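Local structure of protein LRIM1 (Anopheles gambiae, 3O53) at residues A[20-23]-A[24-28]; A[125-129]-A[130-134]. The protein forms, with APL1C, a heterodimeric complex that regulates complement-like immunity in the mosquito, this chain being its leucine-rich repeat domain. All coordinates share one frame; numbering follows the deposited sequence.

Contact 1. Residues A[20-23]-A[24-28]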
loop_
_atom_site.group_PDB
_atom_site.type_symbol
_atom_site.label_atom_id
_atom_site.label_comp_id
_atom_site.label_asym_id
_atom_site.label_seq_id
_atom_site.Cartn_x
_atom_site.Cartn_y
_atom_site.Cartn_z
ATOM N N SER A 20 3.919 20.171 -27.740
ATOM C CA SER A 20 4.540 21.112 -28.670
ATOM C C SER A 20 4.606 22.534 -28.109
ATOM O O SER A 20 5.452 23.330 -28.522
ATOM C CB SER A 20 3.810 21.104 -30.019
ATOM O OG SER A 20 2.478 21.574 -29.893
ATOM N N SER A 21 3.727 22.848 -27.160
ATOM C CA SER A 21 3.660 24.199 -26.610
ATOM C C SER A 21 4.063 24.266 -25.138
ATOM O O SER A 21 3.988 25.328 -24.520
ATOM C CB SER A 21 2.246 24.762 -26.768
ATOM O OG SER A 21 1.322 24.040 -25.973
ATOM N N LEU A 22 4.487 23.141 -24.574
ATOM C CA LEU A 22 4.851 23.106 -23.160
ATOM C C LEU A 22 6.079 23.974 -22.930
ATOM O O LEU A 22 6.110 24.790 -22.009
ATOM C CB LEU A 22 5.133 21.673 -22.697
ATOM C CG LEU A 22 5.569 21.538 -21.229
ATOM C CD1 LEU A 22 4.481 22.044 -20.307
ATOM C CD2 LEU A 22 5.938 20.101 -20.873
ATOM N N LYS A 23 7.083 23.792 -23.783
ATOM C CA LYS A 23 8.359 24.484 -23.645
ATOM C C LYS A 23 8.171 25.997 -23.608
ATOM O O LYS A 23 8.836 26.699 -22.847
ATOM C CB LYS A 23 9.287 24.107 -24.800
ATOM C CG LYS A 23 9.518 22.609 -24.948
ATOM C CD LYS A 23 10.327 22.298 -26.198
ATOM C CE LYS A 23 10.546 20.803 -26.371
ATOM N NZ LYS A 23 11.295 20.498 -27.623
ATOM N N GLN A 24 7.265 26.496 -24.441
ATOM C CA GLN A 24 6.965 27.918 -24.472
ATOM C C GLN A 24 6.298 28.352 -23.171
ATOM O O GLN A 24 6.699 29.338 -22.558
ATOM C CB GLN A 24 6.058 28.238 -25.659
ATOM C CG GLN A 24 5.574 29.673 -25.691
ATOM C CD GLN A 24 4.637 29.936 -26.849
ATOM O OE1 GLN A 24 4.668 29.231 -27.858
ATOM N NE2 GLN A 24 3.796 30.955 -26.710
ATOM N N ALA A 25 5.279 27.608 -22.755
ATOM C CA ALA A 25 4.545 27.924 -21.535
ATOM C C ALA A 25 5.481 28.042 -20.336
ATOM O O ALA A 25 5.340 28.947 -19.513
ATOM C CB ALA A 25 3.483 26.868 -21.274
ATOM N N LEU A 26 6.440 27.126 -20.243
ATOM C CA LEU A 26 7.349 27.092 -19.106
ATOM C C LEU A 26 8.340 28.249 -19.171
ATOM O O LEU A 26 8.799 28.730 -18.138
ATOM C CB LEU A 26 8.088 25.751 -19.040
ATOM C CG LEU A 26 7.216 24.517 -18.767
ATOM C CD1 LEU A 26 8.073 23.256 -18.667
ATOM C CD2 LEU A 26 6.380 24.691 -17.498
ATOM N N ALA A 27 8.664 28.692 -20.384
ATOM C CA ALA A 27 9.526 29.856 -20.565
ATOM C C ALA A 27 8.854 31.087 -19.972
ATOM O O ALA A 27 9.470 31.836 -19.217
ATOM C CB ALA A 27 9.818 30.074 -22.037
ATOM N N SER A 28 7.587 31.289 -20.320
ATOM C CA SER A 28 6.791 32.363 -19.748
ATOM C C SER A 28 6.790 32.262 -18.230
ATOM O O SER A 28 6.981 33.257 -17.531
ATOM C CB SER A 28 5.351 32.288 -20.257
ATOM O OG SER A 28 5.311 32.180 -21.669
#
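The first turns of helix 22-30, which follows strand 11-15 at the N-terminal end of the leucine-rich repeat domain, are tied by i to i+4 contacts between Leu22 and Leu26 and their neighbours. Three successive backbone bonds give the evidence: Ala25 N donates to Ser21 O at 3.2 Å, Leu26 N to Leu22 O at 2.9 Å and Ala27 N to Lys23 O at 3.2 Å, the regular i+4 to i pattern of an alpha helix. On the buried side the two leucines cross obliquely: Leu22 CG lies 4.0 Å from Leu26 CD1, and Leu22 CD1 also meets Leu26 CG. Leu22 has CG anti to its backbone N (chi1 178°), which swings its end forward along the helix, and the same side chain touches Leu46. Around the helix, Gln24 and Ala25 rest on His3. Ahead of the first turn, the Ser21 hydroxyl OG is bonded to Thr18 N. At the next residue after Lys23, Gln24 O accepts both Ser28 N at 3.1 Å and Ser28 OG at 3.3 Å, the hydroxyl approaching from above the carbonyl plane.

Contact 2. Residues A[125-129]-A[130-134]; sequences IYLAN and NKITM
With chi1 at -84° and chi2 at -67°, Asn130 turns its amide back toward Leu127, and Leu127 and Ile132, each with its gamma branch (CG, CG1) beside the backbone N, bring their ends together. Asn130 ND2 donates to Leu127 O at 3.0 Å, with a nearly straight N-H...O angle of 169°. The acceptor lies in the plane of the Asn130 amide, yet the donor stands above the Leu127 carbonyl plane, so the bond uses no lone pair of that oxygen. Ala128 O is also near ND2, at 3.2 Å, but its angle is too poor for a bond. The amide is also gripped by the preceding turn of the solenoid: ND2 bonds Ala106 O and OD1 accepts from Ile111 N. Asn130 thus occupies the asparagine of the LxxLxLxxNxL consensus, with Leu127 and Ile132 at flanking hydrophobic positions, its amide satisfying backbone groups of both turns. The buried side chains meet beside the amide, Leu127 CD1 to Ile132 CD1 at 3.7 Å, crossing at about a right angle. On the outer side, a water donates to Asn129 OD1 at 2.7 Å and to Asn130 O at 3.2 Å, while Asn129 ND2 bonds Asn108 OD1. The turn follows strand 123-126, which lies between strands 103-105 and 146-150; Asn154, in the loop after the latter, bonds both Leu127 O through ND2 and Ile132 N through OD1.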
loop_
_atom_site.group_PDB
_atom_site.type_symbol
_atom_site.label_atom_id
_atom_site.label_comp_id
_atom_site.label_asym_id
_atom_site.label_seq_id
_atom_site.Cartn_x
_atom_site.Cartn_y
_atom_site.Cartn_z
ATOM N N ILE A 125 3.038 7.384 0.635
ATOM C CA ILE A 125 3.179 6.852 -0.722
ATOM C C ILE A 125 1.894 6.164 -1.168
ATOM O O ILE A 125 1.455 5.198 -0.553
ATOM C CB ILE A 125 4.330 5.837 -0.791
ATOM C CG1 ILE A 125 5.669 6.546 -0.550
ATOM C CG2 ILE A 125 4.324 5.101 -2.154
ATOM C CD1 ILE A 125 6.840 5.598 -0.322
ATOM N N TYR A 126 1.302 6.677 -2.243
ATOM C CA TYR A 126 0.031 6.183 -2.746
ATOM C C TYR A 126 0.241 5.550 -4.111
ATOM O O TYR A 126 0.383 6.256 -5.093
ATOM C CB TYR A 126 -0.968 7.339 -2.871
ATOM C CG TYR A 126 -1.304 7.994 -1.554
ATOM C CD1 TYR A 126 -2.416 7.598 -0.830
ATOM C CD2 TYR A 126 -0.508 9.007 -1.030
ATOM C CE1 TYR A 126 -2.738 8.195 0.381
ATOM C CE2 TYR A 126 -0.826 9.614 0.190
ATOM C CZ TYR A 126 -1.938 9.197 0.884
ATOM O OH TYR A 126 -2.263 9.778 2.092
ATOM N N LEU A 127 0.242 4.220 -4.167
ATOM C CA LEU A 127 0.527 3.507 -5.404
ATOM C C LEU A 127 -0.561 2.497 -5.779
ATOM O O LEU A 127 -0.277 1.482 -6.421
ATOM C CB LEU A 127 1.867 2.768 -5.275
ATOM C CG LEU A 127 3.120 3.653 -5.304
ATOM C CD1 LEU A 127 4.353 2.858 -4.833
ATOM C CD2 LEU A 127 3.330 4.220 -6.706
ATOM N N ALA A 128 -1.799 2.751 -5.384
ATOM C CA ALA A 128 -2.873 1.821 -5.707
ATOM C C ALA A 128 -2.944 1.634 -7.221
ATOM O O ALA A 128 -2.701 2.565 -7.974
ATOM C CB ALA A 128 -4.202 2.324 -5.191
ATOM N N ASN A 129 -3.268 0.418 -7.650
ATOM C CA ASN A 129 -3.618 0.150 -9.042
ATOM C C ASN A 129 -2.464 0.424 -9.992
ATOM O O ASN A 129 -2.546 1.301 -10.849
ATOM C CB ASN A 129 -4.838 0.978 -9.464
ATOM C CG ASN A 129 -5.474 0.449 -10.737
ATOM O OD1 ASN A 129 -5.274 -0.710 -11.092
ATOM N ND2 ASN A 129 -6.239 1.287 -11.424
ATOM N N ASN A 130 -1.384 -0.325 -9.813
ATOM C CA ASN A 130 -0.219 -0.220 -10.656
ATOM C C ASN A 130 0.242 -1.641 -11.021
ATOM O O ASN A 130 -0.556 -2.570 -10.968
ATOM C CB ASN A 130 0.865 0.584 -9.941
ATOM C CG ASN A 130 0.675 2.081 -10.109
ATOM O OD1 ASN A 130 0.804 2.607 -11.208
ATOM N ND2 ASN A 130 0.354 2.771 -9.015
ATOM N N LYS A 131 1.509 -1.806 -11.386
ATOM C CA LYS A 131 2.025 -3.114 -11.792
ATOM C C LYS A 131 3.171 -3.579 -10.895
ATOM O O LYS A 131 4.102 -4.222 -11.353
ATOM C CB LYS A 131 2.513 -3.067 -13.244
ATOM C CG LYS A 131 1.528 -2.436 -14.211
ATOM C CD LYS A 131 0.274 -3.269 -14.368
ATOM C CE LYS A 131 0.429 -4.330 -15.442
ATOM N NZ LYS A 131 -0.870 -4.999 -15.741
ATOM N N ILE A 132 3.097 -3.246 -9.616
ATOM C CA ILE A 132 4.127 -3.636 -8.675
ATOM C C ILE A 132 3.972 -5.129 -8.371
ATOM O O ILE A 132 2.883 -5.595 -8.047
ATOM C CB ILE A 132 4.030 -2.768 -7.390
ATOM C CG1 ILE A 132 4.439 -1.328 -7.733
ATOM C CG2 ILE A 132 4.924 -3.320 -6.266
ATOM C CD1 ILE A 132 4.054 -0.311 -6.684
ATOM N N THR A 133 5.057 -5.886 -8.491
ATOM C CA THR A 133 4.994 -7.321 -8.219
ATOM C C THR A 133 5.801 -7.738 -6.987
ATOM O O THR A 133 5.701 -8.869 -6.543
ATOM C CB THR A 133 5.488 -8.115 -9.435
ATOM O OG1 THR A 133 6.883 -7.867 -9.628
ATOM C CG2 THR A 133 4.733 -7.690 -10.687
ATOM N N MET A 134 6.598 -6.832 -6.431
ATOM C CA MET A 134 7.357 -7.138 -5.226
ATOM C C MET A 134 7.738 -5.843 -4.505
ATOM O O MET A 134 7.857 -4.786 -5.131
ATOM C CB MET A 134 8.613 -7.979 -5.565
ATOM C CG MET A 134 9.635 -7.324 -6.488
ATOM S SD MET A 134 11.146 -8.328 -6.746
ATOM C CE MET A 134 10.467 -9.910 -7.161
HETATM O O HOH W 1 -3.295 -1.963 -12.530
#

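Contact 1 and contact 2 occupy different levels of one leucine-rich repeat solenoid, with centres 32 Å apart and nearest atoms about 21 Å apart. Contact 1 belongs to the N-terminal end, about 36 Å from the chain centre; contact 2 lies well inside, about 7 Å from it. Strand 11-15, before the helix of contact 1, and strand 123-126, leading into contact 2, are connected across the strand order through 38-40, 62-64, 84-86 and 103-105. Backbone i to i+4 bonds dominate contact 1, whereas in contact 2 a side-chain amide bonds the backbone of the turn. An N-acetylglucosamine of the glycan on Asn64, not a pocket ligand, is about 13 Å from the side chain of Ala128.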